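PDB 4B4H: beta-1,4-exocellulase from Thermobifida fusca, which degrades cellulose as a glycoside hydrolase family 6 cellobiohydrolase, probably cleaving beta-1,4-glycosidic bonds, this chain being its catalytic domain. Local coordinates for residues V3-E8 with G345-V350; N182-A187 with H220-N225; I204-A209 with K276-D281; D268-L273 with S280-L285. All coordinates share one frame; numbering follows the deposited sequence.

Contact 1 (V3-E8 with G345-V350); sequences VDNPFE and GVDAYV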
loop_
_atom_site.group_PDB
_atom_site.type_symbol
_atom_site.label_atom_id
_atom_site.label_comp_id
_atom_site.label_asym_id
_atom_site.label_seq_id
_atom_site.Cartn_x
_atom_site.Cartn_y
_atom_site.Cartn_z
ATOM N N VAL A 3 4.523 -8.970 -20.578
ATOM C CA VAL A 3 5.489 -9.839 -19.900
ATOM C C VAL A 3 4.920 -10.467 -18.617
ATOM O O VAL A 3 4.040 -9.900 -17.955
ATOM C CB VAL A 3 6.840 -9.138 -19.627
ATOM C CG1 VAL A 3 7.532 -8.816 -20.941
ATOM C CG2 VAL A 3 6.650 -7.873 -18.811
ATOM N N ASP A 4 5.422 -11.655 -18.301
ATOM C CA ASP A 4 5.041 -12.424 -17.119
ATOM C C ASP A 4 5.250 -11.637 -15.821
ATOM O O ASP A 4 4.478 -11.765 -14.874
ATOM C CB ASP A 4 5.875 -13.714 -17.088
ATOM C CG ASP A 4 5.435 -14.689 -16.005
ATOM O OD1 ASP A 4 4.391 -15.347 -16.178
ATOM O OD2 ASP A 4 6.155 -14.830 -14.988
ATOM N N ASN A 5 6.294 -10.820 -15.792
ATOM C CA ASN A 5 6.664 -10.060 -14.616
ATOM C C ASN A 5 7.276 -8.762 -15.103
ATOM O O ASN A 5 8.373 -8.757 -15.647
ATOM C CB ASN A 5 7.680 -10.843 -13.782
ATOM C CG ASN A 5 8.057 -10.134 -12.495
ATOM O OD1 ASN A 5 7.751 -8.946 -12.300
ATOM N ND2 ASN A 5 8.740 -10.854 -11.616
ATOM N N PRO A 6 6.553 -7.648 -14.948
ATOM C CA PRO A 6 7.086 -6.423 -15.545
ATOM C C PRO A 6 8.387 -5.937 -14.912
ATOM O O PRO A 6 9.099 -5.143 -15.517
ATOM C CB PRO A 6 5.968 -5.394 -15.325
ATOM C CG PRO A 6 5.092 -5.981 -14.250
ATOM C CD PRO A 6 5.191 -7.461 -14.414
ATOM N N PHE A 7 8.681 -6.400 -13.698
ATOM C CA PHE A 7 9.912 -6.051 -12.995
ATOM C C PHE A 7 11.113 -6.889 -13.440
ATOM O O PHE A 7 12.263 -6.512 -13.201
ATOM C CB PHE A 7 9.692 -6.168 -11.479
ATOM C CG PHE A 7 8.675 -5.203 -10.958
ATOM C CD1 PHE A 7 9.040 -3.906 -10.588
ATOM C CD2 PHE A 7 7.337 -5.583 -10.849
ATOM C CE1 PHE A 7 8.086 -3.010 -10.110
ATOM C CE2 PHE A 7 6.382 -4.686 -10.384
ATOM C CZ PHE A 7 6.758 -3.405 -10.012
ATOM N N GLU A 8 10.836 -8.008 -14.100
ATOM C CA GLU A 8 11.882 -8.935 -14.537
ATOM C C GLU A 8 12.670 -8.355 -15.725
ATOM O O GLU A 8 12.076 -7.928 -16.719
ATOM C CB GLU A 8 11.261 -10.284 -14.874
ATOM C CG GLU A 8 12.234 -11.339 -15.358
ATOM C CD GLU A 8 11.599 -12.714 -15.424
ATOM O OE1 GLU A 8 10.393 -12.817 -15.714
ATOM O OE2 GLU A 8 12.317 -13.702 -15.196
ATOM N N GLY A 345 5.657 -16.757 -6.026
ATOM C CA GLY A 345 4.423 -16.009 -6.298
ATOM C C GLY A 345 4.458 -14.498 -6.182
ATOM O O GLY A 345 3.456 -13.846 -6.467
ATOM N N VAL A 346 5.603 -13.949 -5.770
ATOM C CA VAL A 346 5.822 -12.516 -5.646
ATOM C C VAL A 346 6.631 -12.000 -6.855
ATOM O O VAL A 346 7.747 -12.456 -7.104
ATOM C CB VAL A 346 6.527 -12.170 -4.313
ATOM C CG1 VAL A 346 6.836 -10.686 -4.201
ATOM C CG2 VAL A 346 5.712 -12.659 -3.128
ATOM N N ASP A 347 6.043 -11.107 -7.647
ATOM C CA ASP A 347 6.731 -10.451 -8.767
ATOM C C ASP A 347 7.876 -9.554 -8.305
ATOM O O ASP A 347 8.876 -9.404 -9.010
ATOM C CB ASP A 347 5.760 -9.604 -9.620
ATOM C CG ASP A 347 4.861 -10.432 -10.523
ATOM O OD1 ASP A 347 5.115 -11.632 -10.736
ATOM O OD2 ASP A 347 3.868 -9.870 -11.047
ATOM N N ALA A 348 7.714 -8.933 -7.137
ATOM C CA ALA A 348 8.688 -8.007 -6.602
ATOM C C ALA A 348 8.318 -7.504 -5.222
ATOM O O ALA A 348 7.138 -7.473 -4.837
ATOM C CB ALA A 348 8.839 -6.819 -7.530
ATOM N N TYR A 349 9.356 -7.124 -4.489
ATOM C CA TYR A 349 9.188 -6.158 -3.419
ATOM C C TYR A 349 9.393 -4.780 -4.023
ATOM O O TYR A 349 10.334 -4.566 -4.778
ATOM C CB TYR A 349 10.172 -6.408 -2.274
ATOM C CG TYR A 349 10.043 -7.757 -1.582
ATOM C CD1 TYR A 349 8.844 -8.479 -1.567
ATOM C CD2 TYR A 349 11.136 -8.298 -0.895
ATOM C CE1 TYR A 349 8.752 -9.709 -0.919
ATOM C CE2 TYR A 349 11.049 -9.508 -0.238
ATOM C CZ TYR A 349 9.876 -10.219 -0.254
ATOM O OH TYR A 349 9.835 -11.428 0.406
ATOM N N VAL A 350 8.492 -3.851 -3.697
ATOM C CA VAL A 350 8.493 -2.515 -4.286
ATOM C C VAL A 350 8.480 -1.422 -3.208
ATOM O O VAL A 350 8.167 -1.708 -2.079
ATOM C CB VAL A 350 7.319 -2.359 -5.283
ATOM C CG1 VAL A 350 7.531 -3.269 -6.488
ATOM C CG2 VAL A 350 5.963 -2.678 -4.655
HETATM O O HOH W 1 2.542 -11.375 -12.961
#
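A buried contact, part amide-carboxylate and part aromatic, joins Asn5 and Phe7, in the loop before strand 11-12, to Asp347, Ala348 and Val350 of strand 346-350. It lies at the N-terminal end of the strands in the distorted parallel beta/alpha barrel known for family 6. The Asn5 side chain works at both ends of its amide. ND2 gives a hydrogen bond of 3.0 Å to Asp347 O, fairly straight at 158°, lying in the carbonyl plane on a lone pair and nearly in the plane of the amide itself. OD1 accepts from Phe7 N at 3.0 Å, closing an Asx turn, with the donor above the carbonyl plane. This double use fixes the rotation of the amide, which stacks on the Asp347 carboxylate with planes 28° apart. Glu8 N bonds to Asn5 O across a type I turn that sets Phe7 facing the strand. There Ala348 CB sits over one face of the ring in a CH-pi contact, 4.0 Å from its centroid, while Val350 CG1 comes within 3.6 Å of Phe7 CZ. Phe7 also touches Thr76, Val130 and Leu285, so its ring meets side chains of three further strands. A water lies 2.8 Å from Asp347 OD2 and close to Asp4 O. Asp4 belongs to a calcium site seen in another structure of this protein, with Asp281 near it; no calcium is bound to this chain in the model. Asp347 OD2 also pairs with Tyr183 OH; this partner and the water would probably help a buried carboxylate keep its charge.

Contact 2 (N182-A187 with H220-N225); sequences NYIDAA and HGFISN
Asn182 O is gripped by two consecutive amides, a sound hydrogen bond from His220 N at 2.9 Å and a weak one from Gly221 N at 3.3 Å. From there the parallel pairing of strands 180-185 and 221-224 runs on: Ile184 donates to Gly221 O, Ile184 O accepts from Ile223 N, and Ala186 N reaches Ile223 O at 2.8 Å. Asn225 N to Ala187 O extends the zipper past the strand ends. Side chains divide between the two faces of the sheet. On one, the Tyr183 ring lies over the backbone of Gly221, whose N is over a ring face; CD2 of Tyr183 is 3.5 Å from Phe222 N. A beta carbon on Gly221 would run into Tyr183 CE2, so the ring's place depends on that glycine. Tyr183 and His220 extend side by side, and Tyr183 OH meets the imidazole edge 3.4 Å from His220 CD2, its hydrogen bond going to Asp347. On the other face Ile184 and Phe222 lie alongside each other, Ile184 CB 3.7 Å from Phe222 CD2. Asp185, its CG turned anti to the backbone N (chi1 -176°), reaches forward with OD2 to Ala187 N at 3.1 Å in an Asx turn, while OD1 bonds to Thr226. Ala187 and Asn225 lie beside Trp191 and Asn228, predicted to bind substrate. Strand 127-133 flanks this pair on the 180-185 side and strand 283-287 on the 221-224 side; helix 262-276 packs on Phe222 and Ala186, and the connection between the two strands, through helix 198-209, is a beta-alpha-beta crossover.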
loop_
_atom_site.group_PDB
_atom_site.type_symbol
_atom_site.label_atom_id
_atom_site.label_comp_id
_atom_site.label_asym_id
_atom_site.label_seq_id
_atom_site.Cartn_x
_atom_site.Cartn_y
_atom_site.Cartn_z
ATOM N N ASN A 182 -1.756 -3.897 -14.276
ATOM C CA ASN A 182 -2.610 -3.516 -13.142
ATOM C C ASN A 182 -2.457 -4.412 -11.939
ATOM O O ASN A 182 -2.650 -5.611 -12.040
ATOM C CB ASN A 182 -4.088 -3.596 -13.556
ATOM C CG ASN A 182 -4.501 -2.524 -14.557
ATOM O OD1 ASN A 182 -3.990 -1.404 -14.562
ATOM N ND2 ASN A 182 -5.421 -2.884 -15.428
ATOM N N TYR A 183 -2.210 -3.815 -10.778
ATOM C CA TYR A 183 -2.232 -4.562 -9.527
ATOM C C TYR A 183 -3.301 -3.977 -8.622
ATOM O O TYR A 183 -3.265 -2.799 -8.296
ATOM C CB TYR A 183 -0.855 -4.547 -8.828
ATOM C CG TYR A 183 0.199 -5.288 -9.592
ATOM C CD1 TYR A 183 0.732 -4.765 -10.778
ATOM C CD2 TYR A 183 0.674 -6.503 -9.130
ATOM C CE1 TYR A 183 1.690 -5.467 -11.505
ATOM C CE2 TYR A 183 1.636 -7.211 -9.839
ATOM C CZ TYR A 183 2.162 -6.673 -11.015
ATOM O OH TYR A 183 3.121 -7.369 -11.734
ATOM N N ILE A 184 -4.234 -4.824 -8.193
ATOM C CA ILE A 184 -5.280 -4.378 -7.264
ATOM C C ILE A 184 -4.715 -4.373 -5.850
ATOM O O ILE A 184 -4.070 -5.329 -5.418
ATOM C CB ILE A 184 -6.533 -5.281 -7.299
ATOM C CG1 ILE A 184 -7.247 -5.192 -8.658
ATOM C CG2 ILE A 184 -7.490 -4.886 -6.175
ATOM C CD1 ILE A 184 -8.291 -6.257 -8.898
ATOM N N ASP A 185 -4.916 -3.278 -5.130
ATOM C CA ASP A 185 -4.480 -3.225 -3.759
ATOM C C ASP A 185 -5.254 -4.235 -2.912
ATOM O O ASP A 185 -6.475 -4.330 -3.013
ATOM C CB ASP A 185 -4.642 -1.832 -3.162
ATOM C CG ASP A 185 -4.086 -1.764 -1.773
ATOM O OD1 ASP A 185 -2.849 -1.574 -1.644
ATOM O OD2 ASP A 185 -4.874 -1.948 -0.820
ATOM N N ALA A 186 -4.537 -4.947 -2.042
ATOM C CA ALA A 186 -5.093 -6.065 -1.280
ATOM C C ALA A 186 -4.842 -5.891 0.218
ATOM O O ALA A 186 -4.609 -6.866 0.963
ATOM C CB ALA A 186 -4.466 -7.365 -1.779
ATOM N N ALA A 187 -4.895 -4.632 0.647
ATOM C CA ALA A 187 -4.718 -4.283 2.049
ATOM C C ALA A 187 -3.447 -4.938 2.618
ATOM O O ALA A 187 -2.380 -4.949 1.976
ATOM C CB ALA A 187 -5.947 -4.709 2.856
ATOM N N HIS A 220 -3.230 -8.078 -13.428
ATOM C CA HIS A 220 -1.947 -8.734 -13.563
ATOM C C HIS A 220 -1.493 -9.280 -12.246
ATOM O O HIS A 220 -0.646 -10.188 -12.197
ATOM C CB HIS A 220 -0.903 -7.770 -14.125
ATOM C CG HIS A 220 0.226 -8.469 -14.836
ATOM N ND1 HIS A 220 0.110 -8.943 -16.091
ATOM C CD2 HIS A 220 1.502 -8.811 -14.406
ATOM C CE1 HIS A 220 1.253 -9.545 -16.450
ATOM N NE2 HIS A 220 2.107 -9.465 -15.422
ATOM N N GLY A 221 -2.055 -8.742 -11.165
ATOM C CA GLY A 221 -1.693 -9.180 -9.839
ATOM C C GLY A 221 -2.293 -8.333 -8.755
ATOM O O GLY A 221 -3.249 -7.594 -9.000
ATOM N N PHE A 222 -1.729 -8.489 -7.566
ATOM C CA PHE A 222 -2.187 -7.803 -6.374
ATOM C C PHE A 222 -0.994 -7.250 -5.600
ATOM O O PHE A 222 0.097 -7.782 -5.669
ATOM C CB PHE A 222 -3.023 -8.761 -5.512
ATOM C CG PHE A 222 -4.303 -9.209 -6.176
ATOM C CD1 PHE A 222 -4.313 -10.246 -7.108
ATOM C CD2 PHE A 222 -5.498 -8.565 -5.886
ATOM C CE1 PHE A 222 -5.494 -10.642 -7.731
ATOM C CE2 PHE A 222 -6.675 -8.954 -6.506
ATOM C CZ PHE A 222 -6.673 -9.982 -7.422
ATOM N N ILE A 223 -1.217 -6.168 -4.876
ATOM C CA ILE A 223 -0.199 -5.588 -4.005
ATOM C C ILE A 223 -0.688 -5.474 -2.564
ATOM O O ILE A 223 -1.775 -4.901 -2.304
ATOM C CB ILE A 223 0.320 -4.222 -4.529
ATOM C CG1 ILE A 223 1.349 -3.625 -3.569
ATOM C CG2 ILE A 223 -0.829 -3.227 -4.693
ATOM C CD1 ILE A 223 2.083 -2.424 -4.126
ATOM N N SER A 224 0.149 -5.951 -1.649
ATOM C CA SER A 224 -0.083 -5.781 -0.215
ATOM C C SER A 224 0.887 -4.819 0.457
ATOM O O SER A 224 2.006 -4.532 -0.064
ATOM C CB SER A 224 -0.030 -7.122 0.530
ATOM O OG SER A 224 1.269 -7.398 1.039
ATOM N N ASN A 225 0.434 -4.343 1.623
ATOM C CA ASN A 225 1.216 -3.520 2.541
ATOM C C ASN A 225 1.458 -2.093 2.045
ATOM O O ASN A 225 2.343 -1.412 2.560
ATOM C CB ASN A 225 2.568 -4.191 2.852
ATOM C CG ASN A 225 3.085 -3.851 4.217
ATOM O OD1 ASN A 225 2.313 -3.582 5.132
ATOM N ND2 ASN A 225 4.415 -3.874 4.374
#

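Contact 3 (I204-A209 with K276-D281); sequences IFYEAA and KGFRSD
Tyr206 and Phe278 supply the aromatic part of this contact, an offset edge-to-face pair with centroids 5.9 Å apart and planes at 84°, the tyrosine edge directed at the phenylalanine face. Tyr206 reaches it with CG swung away from its own backbone N (chi1 -173°), which carries the ring off the helix toward the loop. Apolar contacts flank the pair. Ala209 CB touches Phe278 CE1 at 3.7 Å. The aliphatic part of Lys276, bent at its second torsion, crosses Tyr206 at a slant with Lys276 CG 3.6 Å from Tyr206 CB, while its ammonium group makes a salt bridge to Asp203. Backbone packs here too: Phe205 O lies at the Phe278 ring edge near CZ, and Gly277, where the chain leaves helix 262-276 with positive phi, has CA 3.8 Å from Tyr206 CE1, and a beta carbon would clash with that atom. No hydrogen bond spans the two segments. A serine in place of Tyr206 would probably deprive Phe278 of its edge-on partner and leave the Lys276 methylenes without the ring they pack on. Helix 198-209 thus packs against the end of helix 262-276, with Leu273 touching both Phe205 and Phe278, and Phe278 reaching on to Phe222 of strand 221-224.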
loop_
_atom_site.group_PDB
_atom_site.type_symbol
_atom_site.label_atom_id
_atom_site.label_comp_id
_atom_site.label_asym_id
_atom_site.label_seq_id
_atom_site.Cartn_x
_atom_site.Cartn_y
_atom_site.Cartn_z
ATOM N N ILE A 204 -14.876 -10.023 -3.163
ATOM C CA ILE A 204 -15.010 -8.630 -3.581
ATOM C C ILE A 204 -13.967 -8.207 -4.624
ATOM O O ILE A 204 -14.278 -7.435 -5.523
ATOM C CB ILE A 204 -15.077 -7.625 -2.393
ATOM C CG1 ILE A 204 -15.752 -6.329 -2.859
ATOM C CG2 ILE A 204 -13.711 -7.338 -1.782
ATOM C CD1 ILE A 204 -16.234 -5.421 -1.759
ATOM N N PHE A 205 -12.748 -8.735 -4.519
ATOM C CA PHE A 205 -11.747 -8.483 -5.565
ATOM C C PHE A 205 -12.254 -8.981 -6.920
ATOM O O PHE A 205 -12.104 -8.305 -7.948
ATOM C CB PHE A 205 -10.415 -9.156 -5.223
ATOM C CG PHE A 205 -9.753 -8.622 -3.978
ATOM C CD1 PHE A 205 -9.951 -7.304 -3.564
ATOM C CD2 PHE A 205 -8.896 -9.432 -3.239
ATOM C CE1 PHE A 205 -9.330 -6.826 -2.420
ATOM C CE2 PHE A 205 -8.266 -8.958 -2.096
ATOM C CZ PHE A 205 -8.485 -7.651 -1.687
ATOM N N TYR A 206 -12.889 -10.152 -6.887
ATOM C CA TYR A 206 -13.396 -10.815 -8.083
ATOM C C TYR A 206 -14.578 -10.041 -8.643
ATOM O O TYR A 206 -14.656 -9.814 -9.843
ATOM C CB TYR A 206 -13.783 -12.266 -7.765
ATOM C CG TYR A 206 -14.158 -13.086 -8.989
ATOM C CD1 TYR A 206 -13.171 -13.709 -9.777
ATOM C CD2 TYR A 206 -15.487 -13.234 -9.366
ATOM C CE1 TYR A 206 -13.512 -14.444 -10.903
ATOM C CE2 TYR A 206 -15.838 -13.976 -10.484
ATOM C CZ TYR A 206 -14.852 -14.576 -11.244
ATOM O OH TYR A 206 -15.211 -15.303 -12.348
ATOM N N GLU A 207 -15.474 -9.607 -7.762
ATOM C CA GLU A 207 -16.593 -8.747 -8.148
ATOM C C GLU A 207 -16.082 -7.524 -8.920
ATOM O O GLU A 207 -16.569 -7.253 -10.020
ATOM C CB GLU A 207 -17.414 -8.328 -6.920
ATOM C CG GLU A 207 -18.656 -7.492 -7.225
ATOM C CD GLU A 207 -19.403 -7.046 -5.971
ATOM O OE1 GLU A 207 -18.911 -7.286 -4.853
ATOM O OE2 GLU A 207 -20.491 -6.444 -6.108
ATOM N N ALA A 208 -15.093 -6.827 -8.352
ATOM C CA ALA A 208 -14.531 -5.592 -8.953
ATOM C C ALA A 208 -13.915 -5.847 -10.321
ATOM O O ALA A 208 -14.126 -5.092 -11.268
ATOM C CB ALA A 208 -13.493 -4.959 -8.029
ATOM N N ALA A 209 -13.134 -6.915 -10.403
ATOM C CA ALA A 209 -12.474 -7.317 -11.645
ATOM C C ALA A 209 -13.440 -7.651 -12.773
ATOM O O ALA A 209 -13.066 -7.618 -13.941
ATOM C CB ALA A 209 -11.583 -8.505 -11.368
ATOM N N LYS A 276 -10.748 -18.696 -7.069
ATOM C CA LYS A 276 -11.914 -17.860 -7.358
ATOM C C LYS A 276 -12.115 -17.601 -8.856
ATOM O O LYS A 276 -13.257 -17.439 -9.322
ATOM C CB LYS A 276 -11.797 -16.538 -6.591
ATOM C CG LYS A 276 -13.018 -15.631 -6.653
ATOM C CD LYS A 276 -14.235 -16.221 -5.955
ATOM C CE LYS A 276 -15.446 -15.316 -6.151
ATOM N NZ LYS A 276 -16.743 -15.908 -5.696
ATOM N N GLY A 277 -11.018 -17.549 -9.614
ATOM C CA GLY A 277 -11.110 -17.385 -11.059
ATOM C C GLY A 277 -10.207 -16.350 -11.702
ATOM O O GLY A 277 -10.460 -15.930 -12.825
ATOM N N PHE A 278 -9.158 -15.943 -10.989
ATOM C CA PHE A 278 -8.135 -15.062 -11.550
ATOM C C PHE A 278 -7.123 -15.889 -12.348
ATOM O O PHE A 278 -7.059 -17.117 -12.203
ATOM C CB PHE A 278 -7.442 -14.264 -10.440
ATOM C CG PHE A 278 -8.237 -13.081 -9.965
ATOM C CD1 PHE A 278 -8.113 -11.850 -10.604
ATOM C CD2 PHE A 278 -9.117 -13.191 -8.894
ATOM C CE1 PHE A 278 -8.844 -10.755 -10.189
ATOM C CE2 PHE A 278 -9.862 -12.096 -8.473
ATOM C CZ PHE A 278 -9.717 -10.877 -9.114
ATOM N N ARG A 279 -6.339 -15.211 -13.185
ATOM C CA ARG A 279 -5.372 -15.883 -14.061
ATOM C C ARG A 279 -4.314 -16.633 -13.264
ATOM O O ARG A 279 -3.850 -16.137 -12.236
ATOM C CB ARG A 279 -4.698 -14.864 -14.976
ATOM C CG ARG A 279 -5.637 -14.190 -15.968
ATOM C CD ARG A 279 -4.830 -13.350 -16.946
ATOM N NE ARG A 279 -3.746 -14.142 -17.523
ATOM C CZ ARG A 279 -3.733 -14.597 -18.772
ATOM N NH1 ARG A 279 -4.734 -14.325 -19.598
ATOM N NH2 ARG A 279 -2.711 -15.322 -19.200
ATOM N N SER A 280 -3.926 -17.812 -13.760
ATOM C CA SER A 280 -2.990 -18.710 -13.066
ATOM C C SER A 280 -1.611 -18.085 -12.855
ATOM O O SER A 280 -0.866 -18.493 -11.958
ATOM C CB SER A 280 -2.839 -20.035 -13.837
ATOM O OG SER A 280 -1.632 -20.050 -14.598
ATOM N N ASP A 281 -1.281 -17.108 -13.694
ATOM C CA ASP A 281 0.021 -16.456 -13.666
ATOM C C ASP A 281 0.018 -15.092 -12.953
ATOM O O ASP A 281 0.901 -14.269 -13.193
ATOM C CB ASP A 281 0.588 -16.333 -15.087
ATOM C CG ASP A 281 -0.297 -15.507 -16.005
ATOM O OD1 ASP A 281 -1.535 -15.606 -15.883
ATOM O OD2 ASP A 281 0.245 -14.762 -16.846
#

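Contact 4 (D268-L273 with S280-L285); sequences DLRQAL and SDIGML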
loop_
_atom_site.group_PDB
_atom_site.type_symbol
_atom_site.label_atom_id
_atom_site.label_comp_id
_atom_site.label_asym_id
_atom_site.label_seq_id
_atom_site.Cartn_x
_atom_site.Cartn_y
_atom_site.Cartn_z
ATOM N N ASP A 268 -0.879 -17.196 0.316
ATOM C CA ASP A 268 -2.203 -17.808 0.480
ATOM C C ASP A 268 -3.267 -17.087 -0.344
ATOM O O ASP A 268 -4.049 -17.728 -1.027
ATOM C CB ASP A 268 -2.606 -17.856 1.958
ATOM C CG ASP A 268 -2.074 -19.096 2.671
ATOM O OD1 ASP A 268 -1.299 -19.870 2.067
ATOM O OD2 ASP A 268 -2.435 -19.317 3.841
ATOM N N LEU A 269 -3.263 -15.755 -0.304
ATOM C CA LEU A 269 -4.217 -14.957 -1.069
ATOM C C LEU A 269 -4.113 -15.267 -2.566
ATOM O O LEU A 269 -5.138 -15.434 -3.236
ATOM C CB LEU A 269 -4.021 -13.463 -0.783
ATOM C CG LEU A 269 -5.045 -12.445 -1.289
ATOM C CD1 LEU A 269 -6.340 -12.477 -0.487
ATOM C CD2 LEU A 269 -4.424 -11.059 -1.264
ATOM N N ARG A 270 -2.873 -15.389 -3.062
ATOM C CA ARG A 270 -2.615 -15.674 -4.479
ATOM C C ARG A 270 -3.332 -16.953 -4.920
ATOM O O ARG A 270 -3.994 -16.973 -5.963
ATOM C CB ARG A 270 -1.112 -15.771 -4.760
ATOM C CG ARG A 270 -0.806 -15.870 -6.241
ATOM C CD ARG A 270 0.648 -16.207 -6.501
ATOM N NE ARG A 270 0.857 -16.400 -7.932
ATOM C CZ ARG A 270 0.639 -17.544 -8.577
ATOM N NH1 ARG A 270 0.218 -18.617 -7.919
ATOM N NH2 ARG A 270 0.852 -17.614 -9.886
ATOM N N GLN A 271 -3.215 -17.998 -4.104
ATOM C CA GLN A 271 -3.898 -19.272 -4.345
ATOM C C GLN A 271 -5.420 -19.150 -4.274
ATOM O O GLN A 271 -6.122 -19.642 -5.150
ATOM C CB GLN A 271 -3.374 -20.375 -3.410
ATOM C CG GLN A 271 -1.976 -20.896 -3.748
ATOM C CD GLN A 271 -1.708 -20.995 -5.244
ATOM O OE1 GLN A 271 -2.517 -21.533 -6.011
ATOM N NE2 GLN A 271 -0.571 -20.461 -5.669
ATOM N N ALA A 272 -5.917 -18.473 -3.239
ATOM C CA ALA A 272 -7.352 -18.218 -3.104
ATOM C C ALA A 272 -7.914 -17.508 -4.332
ATOM O O ALA A 272 -8.974 -17.876 -4.839
ATOM C CB ALA A 272 -7.643 -17.425 -1.846
ATOM N N LEU A 273 -7.177 -16.518 -4.839
ATOM C CA LEU A 273 -7.666 -15.704 -5.949
ATOM C C LEU A 273 -7.726 -16.495 -7.237
ATOM O O LEU A 273 -8.660 -16.346 -8.018
ATOM C CB LEU A 273 -6.816 -14.445 -6.122
ATOM C CG LEU A 273 -6.956 -13.438 -4.975
ATOM C CD1 LEU A 273 -5.668 -12.632 -4.850
ATOM C CD2 LEU A 273 -8.178 -12.524 -5.109
ATOM N N SER A 280 -3.926 -17.812 -13.760
ATOM C CA SER A 280 -2.990 -18.710 -13.066
ATOM C C SER A 280 -1.611 -18.085 -12.855
ATOM O O SER A 280 -0.866 -18.493 -11.958
ATOM C CB SER A 280 -2.839 -20.035 -13.837
ATOM O OG SER A 280 -1.632 -20.050 -14.598
ATOM N N ASP A 281 -1.281 -17.108 -13.694
ATOM C CA ASP A 281 0.021 -16.456 -13.666
ATOM C C ASP A 281 0.018 -15.092 -12.953
ATOM O O ASP A 281 0.901 -14.269 -13.193
ATOM C CB ASP A 281 0.588 -16.333 -15.087
ATOM C CG ASP A 281 -0.297 -15.507 -16.005
ATOM O OD1 ASP A 281 -1.535 -15.606 -15.883
ATOM O OD2 ASP A 281 0.245 -14.762 -16.846
ATOM N N ILE A 282 -0.946 -14.849 -12.066
ATOM C CA ILE A 282 -0.869 -13.622 -11.255
ATOM C C ILE A 282 0.368 -13.654 -10.353
ATOM O O ILE A 282 0.744 -14.702 -9.821
ATOM C CB ILE A 282 -2.160 -13.246 -10.453
ATOM C CG1 ILE A 282 -2.690 -14.396 -9.585
ATOM C CG2 ILE A 282 -3.251 -12.694 -11.376
ATOM C CD1 ILE A 282 -3.773 -13.949 -8.614
ATOM N N GLY A 283 1.031 -12.509 -10.247
ATOM C CA GLY A 283 2.125 -12.323 -9.291
ATOM C C GLY A 283 1.708 -11.318 -8.234
ATOM O O GLY A 283 0.832 -10.470 -8.465
ATOM N N MET A 284 2.331 -11.404 -7.070
ATOM C CA MET A 284 2.001 -10.500 -5.966
ATOM C C MET A 284 3.130 -9.494 -5.728
ATOM O O MET A 284 4.287 -9.801 -5.940
ATOM C CB MET A 284 1.725 -11.283 -4.668
ATOM C CG MET A 284 0.736 -12.442 -4.789
ATOM S SD MET A 284 -0.928 -11.973 -5.317
ATOM C CE MET A 284 -1.648 -11.603 -3.720
ATOM N N LEU A 285 2.790 -8.298 -5.259
ATOM C CA LEU A 285 3.796 -7.345 -4.793
ATOM C C LEU A 285 3.624 -7.117 -3.297
ATOM O O LEU A 285 2.514 -7.249 -2.782
ATOM C CB LEU A 285 3.672 -6.004 -5.526
ATOM C CG LEU A 285 3.741 -5.993 -7.053
ATOM C CD1 LEU A 285 3.485 -4.592 -7.595
ATOM C CD2 LEU A 285 5.078 -6.566 -7.539
#
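The Arg270 guanidinium has Ile282 CG1 over one face and Gly283 CA at its edge, near the plane. This is the return of a beta-alpha-beta crossover: helix 262-276 leads into strand 283-287, which lies parallel beside strand 221-224. The helix and strand axes approach to 9.1 Å, their directions 141° apart. An extended chain from CG to NE carries the guanidinium to the loop that enters the strand. There the NE hydrogen bond to Ile282 O is modelled at an unusually short 2.5 Å, so its exact length is doubtful. NH2 adds weak bonds to the same Ile282 O and, at 2.8 Å, to Ser280 O; together they tie the loop to the helix. A methionine in place of Arg270 would probably leave both carbonyl oxygens without this donor and the loop less firmly held. Away from the guanidinium the contact is apolar. Met284, bent at its second and third torsions, slants across the Arg270 stem, its CG 3.8 Å from Arg270 CB. Leu273 CB meets Ile282 CD1 at 4.0 Å, and Leu273 also packs on Phe222. At the far end the methyl of Met284 closes on Leu269, CE lying 3.7 Å from Leu269 CD2.

Contact 2 is the most central, a pair of barrel strands held by backbone hydrogen bonds, with its centre about 8 Å from that of the chain. Contacts 1 and 4 are also buried but lie farther out, and both use side-chain donors to hold backbone carbonyls, an amide in one and a guanidinium in the other. Contact 3, only partly buried, depends on aromatic and apolar packing. Strand 283-287 links contacts 1, 2 and 4, pairing with strand 221-224 of contact 2 on one side and strand 346-350 of contact 1 on the other. Contacts 3 and 4 share Ser280 and Asp281, and Asp281 approaches Asp4 of contact 1 at the calcium site.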